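Local coordinates for protein putative tagatose-6-phosphate ketose/aldose isomerase (Escherichia coli, PDB 3C3J) that is of unknown function but belongs to the SIS family, carrying two SIS domains in one chain, at residues Lys269-Val282 / Glu298-Ala312. Sequence-based numbering, arbitrary orientation.
Sequences KSLVDDETLVVVFV and ELRRDNQAMRVIAIA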
loop_
_atom_site.group_PDB
_atom_site.type_symbol
_atom_site.label_atom_id
_atom_site.label_comp_id
_atom_site.label_asym_id
_atom_site.label_seq_id
_atom_site.Cartn_x
_atom_site.Cartn_y
_atom_site.Cartn_z
ATOM N N LYS A 269 5.800 11.306 8.941
ATOM C CA LYS A 269 5.514 12.626 9.483
ATOM C C LYS A 269 6.647 13.626 9.212
ATOM O O LYS A 269 6.434 14.836 9.145
ATOM C CB LYS A 269 5.285 12.495 10.977
ATOM C CG LYS A 269 4.607 13.659 11.580
ATOM C CD LYS A 269 4.569 13.504 13.101
ATOM C CE LYS A 269 4.245 14.836 13.739
ATOM N NZ LYS A 269 4.354 14.825 15.224
ATOM N N SER A 270 7.849 13.101 9.027
ATOM C CA SER A 270 9.007 13.922 8.716
ATOM C C SER A 270 8.819 14.709 7.437
ATOM O O SER A 270 9.464 15.727 7.242
ATOM C CB SER A 270 10.263 13.060 8.600
ATOM O OG SER A 270 10.083 12.105 7.593
ATOM N N LEU A 271 7.929 14.254 6.564
ATOM C CA LEU A 271 7.651 15.032 5.371
ATOM C C LEU A 271 6.907 16.365 5.638
ATOM O O LEU A 271 6.910 17.258 4.798
ATOM C CB LEU A 271 6.976 14.149 4.314
ATOM C CG LEU A 271 5.494 13.913 4.404
ATOM C CD1 LEU A 271 4.793 15.090 3.769
ATOM C CD2 LEU A 271 5.121 12.563 3.725
ATOM N N VAL A 272 6.269 16.509 6.793
ATOM C CA VAL A 272 5.526 17.730 7.070
ATOM C C VAL A 272 6.474 18.934 7.252
ATOM O O VAL A 272 7.321 18.953 8.140
ATOM C CB VAL A 272 4.615 17.587 8.301
ATOM C CG1 VAL A 272 3.881 18.893 8.581
ATOM C CG2 VAL A 272 3.610 16.448 8.107
ATOM N N ASP A 273 6.346 19.909 6.367
ATOM C CA ASP A 273 7.106 21.154 6.491
ATOM C C ASP A 273 6.145 22.337 6.382
ATOM O O ASP A 273 4.918 22.151 6.294
ATOM C CB ASP A 273 8.241 21.217 5.455
ATOM C CG ASP A 273 7.754 21.249 3.995
ATOM O OD1 ASP A 273 6.618 21.666 3.697
ATOM O OD2 ASP A 273 8.545 20.873 3.107
ATOM N N ASP A 274 6.690 23.557 6.393
ATOM C CA ASP A 274 5.845 24.753 6.394
ATOM C C ASP A 274 5.271 25.118 5.013
ATOM O O ASP A 274 4.664 26.170 4.857
ATOM C CB ASP A 274 6.564 25.957 7.055
ATOM C CG ASP A 274 7.758 26.465 6.262
ATOM O OD1 ASP A 274 7.990 26.005 5.122
ATOM O OD2 ASP A 274 8.485 27.353 6.796
ATOM N N GLU A 275 5.486 24.252 4.022
ATOM C CA GLU A 275 4.830 24.350 2.728
ATOM C C GLU A 275 3.922 23.133 2.459
ATOM O O GLU A 275 3.583 22.865 1.319
ATOM C CB GLU A 275 5.869 24.438 1.637
ATOM C CG GLU A 275 6.754 25.670 1.743
ATOM C CD GLU A 275 7.832 25.645 0.693
ATOM O OE1 GLU A 275 8.621 24.668 0.645
ATOM O OE2 GLU A 275 7.878 26.584 -0.116
ATOM N N THR A 276 3.546 22.424 3.523
ATOM C CA THR A 276 2.726 21.216 3.432
ATOM C C THR A 276 1.311 21.453 3.924
ATOM O O THR A 276 1.115 21.991 5.019
ATOM C CB THR A 276 3.318 20.057 4.288
ATOM O OG1 THR A 276 4.660 19.767 3.882
ATOM C CG2 THR A 276 2.449 18.790 4.186
ATOM N N LEU A 277 0.342 21.037 3.104
ATOM C CA LEU A 277 -1.058 20.904 3.480
ATOM C C LEU A 277 -1.303 19.464 3.896
ATOM O O LEU A 277 -0.992 18.553 3.144
ATOM C CB LEU A 277 -1.973 21.186 2.275
ATOM C CG LEU A 277 -3.480 20.869 2.377
ATOM C CD1 LEU A 277 -4.182 21.630 3.499
ATOM C CD2 LEU A 277 -4.165 21.171 1.054
ATOM N N VAL A 278 -1.912 19.284 5.053
ATOM C CA VAL A 278 -2.327 17.968 5.526
ATOM C C VAL A 278 -3.841 17.951 5.609
ATOM O O VAL A 278 -4.453 18.820 6.261
ATOM C CB VAL A 278 -1.741 17.646 6.921
ATOM C CG1 VAL A 278 -2.271 16.281 7.422
ATOM C CG2 VAL A 278 -0.177 17.681 6.890
ATOM N N VAL A 279 -4.463 16.963 4.961
ATOM C CA VAL A 279 -5.916 16.791 5.028
ATOM C C VAL A 279 -6.247 15.457 5.683
ATOM O O VAL A 279 -5.774 14.412 5.248
ATOM C CB VAL A 279 -6.573 16.895 3.626
ATOM C CG1 VAL A 279 -8.106 16.730 3.726
ATOM C CG2 VAL A 279 -6.176 18.203 2.936
ATOM N N VAL A 280 -7.075 15.503 6.718
ATOM C CA VAL A 280 -7.430 14.318 7.487
ATOM C C VAL A 280 -8.882 13.973 7.247
ATOM O O VAL A 280 -9.780 14.765 7.562
ATOM C CB VAL A 280 -7.164 14.503 8.994
ATOM C CG1 VAL A 280 -7.549 13.229 9.773
ATOM C CG2 VAL A 280 -5.692 14.895 9.233
ATOM N N PHE A 281 -9.103 12.782 6.699
ATOM C CA PHE A 281 -10.435 12.215 6.530
ATOM C C PHE A 281 -10.828 11.481 7.839
ATOM O O PHE A 281 -10.387 10.353 8.092
ATOM C CB PHE A 281 -10.472 11.204 5.366
ATOM C CG PHE A 281 -10.111 11.768 3.991
ATOM C CD1 PHE A 281 -10.218 13.129 3.679
ATOM C CD2 PHE A 281 -9.751 10.895 2.978
ATOM C CE1 PHE A 281 -9.896 13.594 2.419
ATOM C CE2 PHE A 281 -9.462 11.341 1.706
ATOM C CZ PHE A 281 -9.546 12.688 1.411
ATOM N N VAL A 282 -11.645 12.124 8.672
ATOM C CA VAL A 282 -11.968 11.586 9.978
ATOM C C VAL A 282 -13.017 10.462 9.900
ATOM O O VAL A 282 -14.084 10.621 9.297
ATOM C CB VAL A 282 -12.445 12.722 10.924
ATOM C CG1 VAL A 282 -12.817 12.178 12.329
ATOM C CG2 VAL A 282 -11.375 13.789 11.023
ATOM N N GLU A 298 -2.256 16.171 17.523
ATOM C CA GLU A 298 -0.811 16.229 17.447
ATOM C C GLU A 298 -0.333 17.131 16.303
ATOM O O GLU A 298 0.559 17.961 16.500
ATOM C CB GLU A 298 -0.252 14.805 17.289
ATOM C CG GLU A 298 1.261 14.685 17.084
ATOM C CD GLU A 298 1.722 13.229 17.038
ATOM O OE1 GLU A 298 1.138 12.391 17.783
ATOM O OE2 GLU A 298 2.651 12.934 16.242
ATOM N N LEU A 299 -0.935 16.998 15.119
ATOM C CA LEU A 299 -0.574 17.872 13.997
ATOM C C LEU A 299 -0.913 19.339 14.274
ATOM O O LEU A 299 -0.190 20.224 13.847
ATOM C CB LEU A 299 -1.262 17.411 12.700
ATOM C CG LEU A 299 -0.847 16.013 12.222
ATOM C CD1 LEU A 299 -1.414 15.741 10.830
ATOM C CD2 LEU A 299 0.667 15.812 12.258
ATOM N N ARG A 300 -2.013 19.581 14.975
ATOM C CA ARG A 300 -2.446 20.945 15.300
ATOM C C ARG A 300 -1.503 21.573 16.332
ATOM O O ARG A 300 -1.067 22.731 16.189
ATOM C CB ARG A 300 -3.885 20.944 15.822
ATOM C CG ARG A 300 -4.958 20.707 14.737
ATOM C CD ARG A 300 -6.221 21.494 15.011
ATOM N NE ARG A 300 -7.383 21.108 14.222
ATOM C CZ ARG A 300 -7.533 21.334 12.921
ATOM N NH1 ARG A 300 -6.569 21.894 12.209
ATOM N NH2 ARG A 300 -8.664 20.979 12.325
ATOM N N ARG A 301 -1.160 20.783 17.336
ATOM C CA ARG A 301 -0.218 21.195 18.370
ATOM C C ARG A 301 1.186 21.452 17.828
ATOM O O ARG A 301 1.823 22.427 18.227
ATOM C CB ARG A 301 -0.153 20.127 19.458
ATOM C CG ARG A 301 0.232 20.626 20.801
ATOM C CD ARG A 301 0.991 19.581 21.634
ATOM N NE ARG A 301 0.541 18.172 21.508
ATOM C CZ ARG A 301 1.084 17.234 20.702
ATOM N NH1 ARG A 301 2.095 17.514 19.859
ATOM N NH2 ARG A 301 0.593 15.990 20.722
ATOM N N ASP A 302 1.671 20.571 16.949
ATOM C CA ASP A 302 2.973 20.728 16.288
ATOM C C ASP A 302 3.085 22.068 15.568
ATOM O O ASP A 302 4.146 22.688 15.550
ATOM C CB ASP A 302 3.195 19.644 15.227
ATOM C CG ASP A 302 3.430 18.270 15.812
ATOM O OD1 ASP A 302 3.655 18.160 17.046
ATOM O OD2 ASP A 302 3.395 17.293 15.025
ATOM N N ASN A 303 2.000 22.478 14.924
ATOM C CA ASN A 303 1.954 23.737 14.207
ATOM C C ASN A 303 3.093 23.879 13.183
ATOM O O ASN A 303 3.678 24.955 13.031
ATOM C CB ASN A 303 1.957 24.902 15.215
ATOM C CG ASN A 303 1.621 26.219 14.579
ATOM O OD1 ASN A 303 0.755 26.304 13.713
ATOM N ND2 ASN A 303 2.327 27.254 14.982
ATOM N N GLN A 304 3.427 22.806 12.480
ATOM C CA GLN A 304 4.523 22.899 11.524
ATOM C C GLN A 304 4.088 22.905 10.060
ATOM O O GLN A 304 4.782 23.457 9.211
ATOM C CB GLN A 304 5.619 21.872 11.834
ATOM C CG GLN A 304 5.445 20.484 11.297
ATOM C CD GLN A 304 6.174 19.430 12.153
ATOM O OE1 GLN A 304 6.667 19.741 13.253
ATOM N NE2 GLN A 304 6.225 18.184 11.666
ATOM N N ALA A 305 2.937 22.309 9.769
ATOM C CA ALA A 305 2.362 22.349 8.426
ATOM C C ALA A 305 1.924 23.771 8.066
ATOM O O ALA A 305 1.590 24.564 8.950
ATOM C CB ALA A 305 1.172 21.399 8.330
HETATM N N MSE A 306 1.921 24.088 6.774
HETATM C CA MSE A 306 1.293 25.317 6.297
HETATM C C MSE A 306 -0.163 25.362 6.701
HETATM O O MSE A 306 -0.663 26.414 7.083
HETATM C CB MSE A 306 1.389 25.428 4.780
HETATM C CG MSE A 306 0.785 26.714 4.182
HETATM SE SE MSE A 306 1.206 26.894 2.251
HETATM C CE MSE A 306 2.980 27.761 2.400
ATOM N N ARG A 307 -0.850 24.218 6.585
ATOM C CA ARG A 307 -2.268 24.111 6.936
ATOM C C ARG A 307 -2.638 22.662 7.238
ATOM O O ARG A 307 -2.172 21.761 6.538
ATOM C CB ARG A 307 -3.153 24.630 5.790
ATOM C CG ARG A 307 -4.586 24.930 6.217
ATOM C CD ARG A 307 -5.368 25.708 5.174
ATOM N NE ARG A 307 -4.726 26.991 4.869
ATOM C CZ ARG A 307 -5.025 27.781 3.838
ATOM N NH1 ARG A 307 -5.993 27.456 2.984
ATOM N NH2 ARG A 307 -4.351 28.921 3.660
ATOM N N VAL A 308 -3.471 22.465 8.265
ATOM C CA VAL A 308 -4.039 21.162 8.618
ATOM C C VAL A 308 -5.553 21.292 8.549
ATOM O O VAL A 308 -6.137 22.097 9.271
ATOM C CB VAL A 308 -3.630 20.670 10.013
ATOM C CG1 VAL A 308 -4.264 19.257 10.319
ATOM C CG2 VAL A 308 -2.084 20.614 10.151
ATOM N N ILE A 309 -6.185 20.515 7.661
ATOM C CA ILE A 309 -7.639 20.549 7.461
ATOM C C ILE A 309 -8.217 19.195 7.862
ATOM O O ILE A 309 -7.781 18.176 7.364
ATOM C CB ILE A 309 -8.015 20.826 5.981
ATOM C CG1 ILE A 309 -7.456 22.158 5.502
ATOM C CG2 ILE A 309 -9.529 20.792 5.750
ATOM C CD1 ILE A 309 -7.776 22.429 4.046
ATOM N N ALA A 310 -9.170 19.212 8.785
ATOM C CA ALA A 310 -9.953 18.045 9.156
ATOM C C ALA A 310 -11.271 18.112 8.407
ATOM O O ALA A 310 -11.954 19.151 8.425
ATOM C CB ALA A 310 -10.217 18.030 10.629
ATOM N N ILE A 311 -11.643 17.002 7.772
ATOM C CA ILE A 311 -12.972 16.838 7.193
ATOM C C ILE A 311 -13.715 15.780 8.016
ATOM O O ILE A 311 -13.234 14.661 8.161
ATOM C CB ILE A 311 -12.923 16.455 5.689
ATOM C CG1 ILE A 311 -12.010 17.417 4.909
ATOM C CG2 ILE A 311 -14.320 16.462 5.092
ATOM C CD1 ILE A 311 -11.838 17.058 3.431
ATOM N N ALA A 312 -14.859 16.156 8.599
ATOM C CA ALA A 312 -15.588 15.275 9.514
ATOM C C ALA A 312 -17.092 15.494 9.497
ATOM O O ALA A 312 -17.563 16.600 9.225
ATOM C CB ALA A 312 -15.056 15.420 10.948
#
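V278 and V280 on one strand, R307, I309 and I311 on the other, carry the backbone ladder. The strand axes pass 4.7 Å apart at 15°, hence parallel. V278 N gives to R307 O (2.9 Å), and I309 N returns to V278 O (2.8 Å, N-H...O angle 171°); V280 repeats the pair with I309 and I311, and V282 N closes the ladder on I311 O. T276 O receives only weak bonds from M306 N and R307 N.

The charged contact joins the 3-10 segment 269-271 to the last turn of helix 288-302. K269 runs out extended, CG anti to its backbone N (chi1 -163°), and NZ forms hydrogen-bonded salt bridges, both 2.7 Å, to E298 OE2 and D302 OD2. D302 offers its syn lone pair; E298 is met on the anti side. R265 binds the other E298 oxygen, and R301 NH1 forms a salt bridge with D302 OD1.

Apolar contacts occupy both sheet faces. On the helix side, L299 CD1 meets V278 CG1 at 3.6 Å, the side chains crossing at about a right angle, while V272 CG1 touches A305 CB. On the other, L277 CD1 abuts I309 CD1, and I311 CD1 reaches V279 CG1 (3.8 Å) and the F281 ring edge.

Strand 276-281, helix 288-302 and strand 307-312 form a beta-alpha-beta unit of the second SIS domain, in which K269, with R265 and R301, probably offsets the repulsion between E298 and D302.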